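Local coordinates for Alpha/beta hydrolase fold protein (Chitinophaga pinensis, PDB 4PW0) that is probably a hydrolase of the alpha/beta hydrolase fold, with an apparent catalytic triad and a substrate that is not known, at residues A[16-21]-A[25-30]; A[144-149]-A[234-239]. All coordinates share one frame; numbering follows the deposited sequence. Where two conformers were deposited one is given.

Interaction 1: A[16-21]-A[25-30]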
loop_
_atom_site.group_PDB
_atom_site.type_symbol
_atom_site.label_atom_id
_atom_site.label_comp_id
_atom_site.label_asym_id
_atom_site.label_seq_id
_atom_site.Cartn_x
_atom_site.Cartn_y
_atom_site.Cartn_z
ATOM N N THR A 16 0.766 28.927 -16.894
ATOM C CA THR A 16 2.155 28.570 -17.071
ATOM C C THR A 16 3.003 29.808 -16.735
ATOM O O THR A 16 2.811 30.891 -17.283
ATOM C CB THR A 16 2.387 28.005 -18.463
ATOM O OG1 THR A 16 1.455 26.920 -18.700
ATOM C CG2 THR A 16 3.826 27.537 -18.619
ATOM N N GLN A 17 3.900 29.630 -15.780
ATOM C CA GLN A 17 4.833 30.644 -15.321
ATOM C C GLN A 17 6.237 30.312 -15.793
ATOM O O GLN A 17 6.530 29.176 -16.198
ATOM C CB GLN A 17 4.782 30.786 -13.820
ATOM C CG GLN A 17 3.404 31.168 -13.305
ATOM C CD GLN A 17 3.377 31.422 -11.810
ATOM O OE1 GLN A 17 2.797 30.649 -11.025
ATOM N NE2 GLN A 17 4.024 32.487 -11.395
ATOM N N TYR A 18 7.099 31.317 -15.787
ATOM C CA TYR A 18 8.434 31.163 -16.302
ATOM C C TYR A 18 9.387 31.826 -15.345
ATOM O O TYR A 18 9.093 32.908 -14.767
ATOM C CB TYR A 18 8.588 31.762 -17.713
ATOM C CG TYR A 18 7.586 31.262 -18.709
ATOM C CD1 TYR A 18 7.767 30.043 -19.399
ATOM C CD2 TYR A 18 6.403 31.938 -18.890
ATOM C CE1 TYR A 18 6.791 29.589 -20.256
ATOM C CE2 TYR A 18 5.421 31.480 -19.745
ATOM C CZ TYR A 18 5.626 30.303 -20.429
ATOM O OH TYR A 18 4.627 29.858 -21.266
ATOM N N ILE A 19 10.539 31.198 -15.170
ATOM C CA ILE A 19 11.618 31.760 -14.354
ATOM C C ILE A 19 12.959 31.529 -15.025
ATOM O O ILE A 19 13.256 30.415 -15.485
ATOM C CB ILE A 19 11.615 31.283 -12.890
ATOM C CG1 ILE A 19 12.674 32.042 -12.069
ATOM C CG2 ILE A 19 11.839 29.773 -12.777
ATOM C CD1 ILE A 19 12.518 31.858 -10.577
ATOM N N GLU A 20 13.754 32.603 -15.133
ATOM C CA GLU A 20 15.051 32.551 -15.783
ATOM C C GLU A 20 16.107 32.270 -14.719
ATOM O O GLU A 20 16.166 32.975 -13.687
ATOM C CB GLU A 20 15.328 33.876 -16.505
ATOM C CG GLU A 20 14.240 34.314 -17.498
ATOM C CD GLU A 20 14.452 33.785 -18.908
ATOM O OE1 GLU A 20 15.592 33.406 -19.242
ATOM O OE2 GLU A 20 13.485 33.758 -19.702
ATOM N N VAL A 21 16.918 31.232 -14.954
ATOM C CA VAL A 21 17.895 30.725 -13.980
ATOM C C VAL A 21 19.184 30.335 -14.711
ATOM O O VAL A 21 19.154 29.442 -15.555
ATOM C CB VAL A 21 17.344 29.412 -13.334
ATOM C CG1 VAL A 21 18.267 28.928 -12.245
ATOM C CG2 VAL A 21 15.941 29.607 -12.751
ATOM N N ARG A 25 15.310 29.294 -19.251
ATOM C CA ARG A 25 13.935 29.647 -18.901
ATOM C C ARG A 25 13.222 28.354 -18.526
ATOM O O ARG A 25 13.089 27.477 -19.372
ATOM C CB ARG A 25 13.196 30.262 -20.095
ATOM C CG ARG A 25 11.680 30.386 -19.924
ATOM C CD ARG A 25 10.848 30.314 -21.224
ATOM N NE ARG A 25 11.315 29.317 -22.203
ATOM C CZ ARG A 25 10.622 28.877 -23.263
ATOM N NH1 ARG A 25 9.354 29.247 -23.486
ATOM N NH2 ARG A 25 11.191 27.985 -24.086
ATOM N N TYR A 26 12.824 28.226 -17.264
ATOM C CA TYR A 26 12.025 27.078 -16.781
ATOM C C TYR A 26 10.554 27.435 -16.751
ATOM O O TYR A 26 10.171 28.447 -16.138
ATOM C CB TYR A 26 12.484 26.639 -15.402
ATOM C CG TYR A 26 13.845 25.993 -15.373
ATOM C CD1 TYR A 26 14.001 24.614 -15.552
ATOM C CD2 TYR A 26 14.980 26.741 -15.138
ATOM C CE1 TYR A 26 15.238 24.034 -15.518
ATOM C CE2 TYR A 26 16.241 26.151 -15.089
ATOM C CZ TYR A 26 16.370 24.786 -15.264
ATOM O OH TYR A 26 17.598 24.155 -15.286
ATOM N N ALA A 27 9.745 26.582 -17.387
ATOM C CA ALA A 27 8.311 26.677 -17.362
ATOM C C ALA A 27 7.748 25.812 -16.209
ATOM O O ALA A 27 8.177 24.670 -15.989
ATOM C CB ALA A 27 7.720 26.211 -18.690
ATOM N N TYR A 28 6.772 26.359 -15.483
ATOM C CA TYR A 28 6.204 25.665 -14.355
ATOM C C TYR A 28 4.813 26.158 -14.056
ATOM O O TYR A 28 4.365 27.193 -14.585
ATOM C CB TYR A 28 7.104 25.807 -13.127
ATOM C CG TYR A 28 7.102 27.195 -12.513
ATOM C CD1 TYR A 28 7.907 28.200 -13.040
ATOM C CD2 TYR A 28 6.313 27.500 -11.413
ATOM C CE1 TYR A 28 7.924 29.474 -12.450
ATOM C CE2 TYR A 28 6.307 28.759 -10.849
ATOM C CZ TYR A 28 7.138 29.728 -11.373
ATOM O OH TYR A 28 7.109 30.988 -10.789
ATOM N N ARG A 29 4.133 25.403 -13.234
ATOM C CA ARG A 29 2.845 25.790 -12.660
ATOM C C ARG A 29 2.806 25.514 -11.182
ATOM O O ARG A 29 3.428 24.573 -10.673
ATOM C CB ARG A 29 1.668 25.125 -13.388
ATOM C CG ARG A 29 1.664 25.269 -14.880
ATOM C CD ARG A 29 0.443 24.691 -15.549
ATOM N NE ARG A 29 0.566 24.648 -16.978
ATOM C CZ ARG A 29 0.121 23.689 -17.778
ATOM N NH1 ARG A 29 -0.487 22.611 -17.272
ATOM N NH2 ARG A 29 0.329 23.788 -19.063
ATOM N N SER A 30 2.083 26.354 -10.464
ATOM C CA SER A 30 1.898 26.220 -9.038
ATOM C C SER A 30 0.412 26.058 -8.765
ATOM O O SER A 30 -0.418 26.896 -9.183
ATOM C CB SER A 30 2.475 27.412 -8.274
ATOM O OG SER A 30 2.379 27.232 -6.888
HETATM O O HOH W 1 0.950 28.669 -11.913
HETATM O O HOH W 2 8.144 33.184 -12.205
#
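CG2 of I19 lies between two tyrosines of the partner strand, touching both CE1 of Y28 and CB of Y26, and on the same side of the sheet V21 packs through CG2 on CD2 of the Y26 ring at 3.9 Å. Y28 turns the face of its ring to Q17, whose CB sits 3.8 Å from the ring centroid in a CH-pi contact, only 21° off the normal. CG of Y28 stands between the backbone N and the carbonyl carbon (chi1 72°), which swings the ring back across the neighbouring strand. F95 of helix 85-98 packs on I19, Y26 and Y28, and V21 reaches A98 of the same helix, while the hydroxyl of Y26 bonds to E94. The two strands form an antiparallel beta hairpin at the edge of the hydrolase sheet, where 17-21 is the outermost strand. Reciprocal backbone bonds join Q17 to Y28 and I19 to Y26; Q17 N to Y28 O, at 2.8 Å, is nearly straight. The other face carries Y18, its CE1 3.8 Å from CB of A27; the R25 chain lies alongside the ring, CD beside CD1. Water joins the strands twice, from Q17 OE1 to S30 N and from Y18 O to Y28 OH. At the polar end, R29 donates NE to T16 OG1 (3.0 Å, 161°), within the guanidinium plane; its NH2 adds a weak bond to that oxygen and a salt bridge to D50.

Interaction 2: A[144-149]-A[234-239]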
loop_
_atom_site.group_PDB
_atom_site.type_symbol
_atom_site.label_atom_id
_atom_site.label_comp_id
_atom_site.label_asym_id
_atom_site.label_seq_id
_atom_site.Cartn_x
_atom_site.Cartn_y
_atom_site.Cartn_z
ATOM N N HIS A 144 18.267 -2.205 -19.466
ATOM C CA HIS A 144 19.185 -2.412 -20.586
ATOM C C HIS A 144 18.426 -2.565 -21.882
ATOM O O HIS A 144 18.960 -2.274 -22.967
ATOM C CB HIS A 144 20.044 -3.668 -20.366
ATOM C CG HIS A 144 20.910 -3.621 -19.148
ATOM N ND1 HIS A 144 21.832 -4.604 -18.860
ATOM C CD2 HIS A 144 20.944 -2.760 -18.109
ATOM C CE1 HIS A 144 22.431 -4.312 -17.725
ATOM N NE2 HIS A 144 21.892 -3.213 -17.236
ATOM N N THR A 145 17.187 -3.031 -21.803
ATOM C CA THR A 145 16.336 -3.200 -22.977
ATOM C C THR A 145 15.269 -2.140 -23.176
ATOM O O THR A 145 14.377 -2.268 -24.000
ATOM C CB THR A 145 15.736 -4.577 -23.048
ATOM O OG1 THR A 145 14.987 -4.830 -21.889
ATOM C CG2 THR A 145 16.885 -5.655 -23.303
ATOM N N PHE A 146 15.407 -1.052 -22.428
ATOM C CA PHE A 146 14.506 0.080 -22.581
ATOM C C PHE A 146 14.469 0.595 -24.025
ATOM O O PHE A 146 13.387 0.848 -24.520
ATOM C CB PHE A 146 14.861 1.203 -21.583
ATOM C CG PHE A 146 14.010 2.400 -21.722
ATOM C CD1 PHE A 146 12.756 2.391 -21.224
ATOM C CD2 PHE A 146 14.480 3.577 -22.319
ATOM C CE1 PHE A 146 11.944 3.491 -21.325
ATOM C CE2 PHE A 146 13.669 4.678 -22.409
ATOM C CZ PHE A 146 12.382 4.633 -21.927
ATOM N N PRO A 147 15.638 0.714 -24.702
ATOM C CA PRO A 147 15.527 1.161 -26.101
ATOM C C PRO A 147 14.666 0.258 -26.980
ATOM O O PRO A 147 13.942 0.770 -27.835
ATOM C CB PRO A 147 16.996 1.206 -26.571
ATOM C CG PRO A 147 17.778 1.454 -25.328
ATOM C CD PRO A 147 17.040 0.598 -24.286
ATOM N N ASP A 148 14.738 -1.055 -26.794
ATOM C CA ASP A 148 13.887 -1.961 -27.566
ATOM C C ASP A 148 12.426 -1.847 -27.180
ATOM O O ASP A 148 11.555 -2.045 -28.041
ATOM C CB ASP A 148 14.391 -3.376 -27.528
ATOM C CG ASP A 148 15.658 -3.557 -28.382
ATOM O OD1 ASP A 148 15.735 -2.914 -29.445
ATOM O OD2 ASP A 148 16.580 -4.274 -27.983
ATOM N N LEU A 149 12.126 -1.525 -25.917
ATOM C CA LEU A 149 10.724 -1.310 -25.534
ATOM C C LEU A 149 10.169 -0.112 -26.294
ATOM O O LEU A 149 9.055 -0.139 -26.817
ATOM C CB LEU A 149 10.636 -1.110 -24.033
ATOM C CG LEU A 149 9.235 -0.897 -23.500
ATOM C CD1 LEU A 149 8.390 -2.140 -23.590
ATOM C CD2 LEU A 149 9.319 -0.331 -22.086
ATOM N N ASP A 234 4.584 -3.736 -14.338
ATOM C CA ASP A 234 5.237 -2.640 -15.043
ATOM C C ASP A 234 6.345 -3.285 -15.911
ATOM O O ASP A 234 7.371 -3.727 -15.413
ATOM C CB ASP A 234 5.815 -1.617 -14.070
ATOM C CG ASP A 234 6.530 -0.488 -14.743
ATOM O OD1 ASP A 234 6.954 -0.621 -15.896
ATOM O OD2 ASP A 234 6.692 0.588 -14.071
ATOM N N GLU A 235 6.067 -3.392 -17.214
ATOM C CA GLU A 235 7.010 -3.972 -18.184
ATOM C C GLU A 235 8.324 -3.198 -18.323
ATOM O O GLU A 235 9.387 -3.770 -18.617
ATOM C CB GLU A 235 6.343 -4.065 -19.587
ATOM C CG GLU A 235 7.234 -4.707 -20.643
ATOM C CD GLU A 235 6.597 -5.059 -21.992
ATOM O OE1 GLU A 235 5.534 -4.523 -22.389
ATOM O OE2 GLU A 235 7.227 -5.914 -22.685
HETATM N N MSE A 236 8.247 -1.872 -18.186
HETATM C CA MSE A 236 9.404 -1.016 -18.362
HETATM C C MSE A 236 10.399 -1.158 -17.217
HETATM O O MSE A 236 11.607 -1.153 -17.437
HETATM C CB MSE A 236 8.891 0.438 -18.464
HETATM C CG MSE A 236 10.010 1.446 -18.664
HETATM SE SE MSE A 236 9.348 3.284 -18.615
HETATM C CE MSE A 236 8.166 3.187 -20.144
HETATM N N MSE A 237 9.864 -1.206 -15.984
HETATM C CA MSE A 237 10.679 -1.086 -14.784
HETATM C C MSE A 237 10.805 -2.383 -13.993
HETATM O O MSE A 237 11.687 -2.442 -13.125
HETATM C CB MSE A 237 10.055 -0.058 -13.851
HETATM C CG MSE A 237 9.945 1.345 -14.433
HETATM SE SE MSE A 237 11.716 2.155 -14.654
HETATM C CE MSE A 237 11.128 3.872 -15.325
ATOM N N ASP A 238 9.918 -3.351 -14.262
ATOM C CA ASP A 238 9.729 -4.644 -13.531
ATOM C C ASP A 238 9.119 -4.317 -12.145
ATOM O O ASP A 238 9.781 -3.709 -11.300
ATOM C CB ASP A 238 11.042 -5.449 -13.424
ATOM C CG ASP A 238 10.835 -6.847 -12.859
ATOM O OD1 ASP A 238 9.794 -7.130 -12.236
ATOM O OD2 ASP A 238 11.725 -7.703 -13.115
ATOM N N THR A 239 7.900 -4.751 -11.918
ATOM C CA THR A 239 7.264 -4.552 -10.641
ATOM C C THR A 239 8.147 -5.004 -9.485
ATOM O O THR A 239 8.145 -4.364 -8.431
ATOM C CB THR A 239 5.912 -5.227 -10.643
ATOM O OG1 THR A 239 5.073 -4.513 -11.563
ATOM C CG2 THR A 239 5.264 -5.258 -9.258
#
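The first turn of helix 146-154 lies against the irregular loop 234-239, with F146 and M236 the nearest backbone pair, their CA atoms 6.7 Å apart, and no hydrogen bond passes between the segments. L149 points toward the loop and carries the largest part of the helix side of the contact. Its CG is anti to the backbone N (chi1 -179°), and the two methyls divide: CD2 meets CB of M236 at 3.7 Å, while CD1 rests 3.8 Å from CD of E235, against the carboxylate end of a chain whose OE2 forms a salt bridge with R152. M236, a selenomethionine, runs alongside F146, pointing the same way. Its SE is 3.8 Å from CE1 of the ring in an oblique Met-aromatic contact, and the bend at chi3 (-62°) brings the terminal CE to the ring edge, in plane. Replacing L149 with alanine would probably open a gap beside M236 CB and take away one of the apolar groups, with F164, that flank the E235 chain. Behind this surface, D234 organises the loop: its OD1 accepts M237 N at 3.0 Å from above the carboxylate plane, an Asx motif, and a weak bond from M236 N. OD2 of D234 is hydrogen-bonded to H262 ND1 and to Q230 NE2, and M236 touches both H262 and S110. The arrangement is consistent with the acid loop after strand 226-231 of an alpha/beta hydrolase, D234 being the probable acid of a Ser-His-Asp catalytic triad.

Overall arrangement
Interactions 1 and 2 lie on opposite sides of the chain's centre, their own centres 31 Å apart and their nearest atoms about 21 Å apart, so neither touches the other. They follow one another along the chain: the hairpin of 16-21 and 25-30 closes locally, whereas 144-149 and 234-239 are brought together across 84 intervening residues, about half of them helical. Interaction 1 belongs to one margin of the eight-stranded sheet; interaction 2 includes the loop that follows strand 226-231, the neighbour of the other edge strand, 252-257. Interaction 2 contains D234, the probable acid of a triad with S110 and H262, and M236 touches both partners; interaction 1 is far from that site.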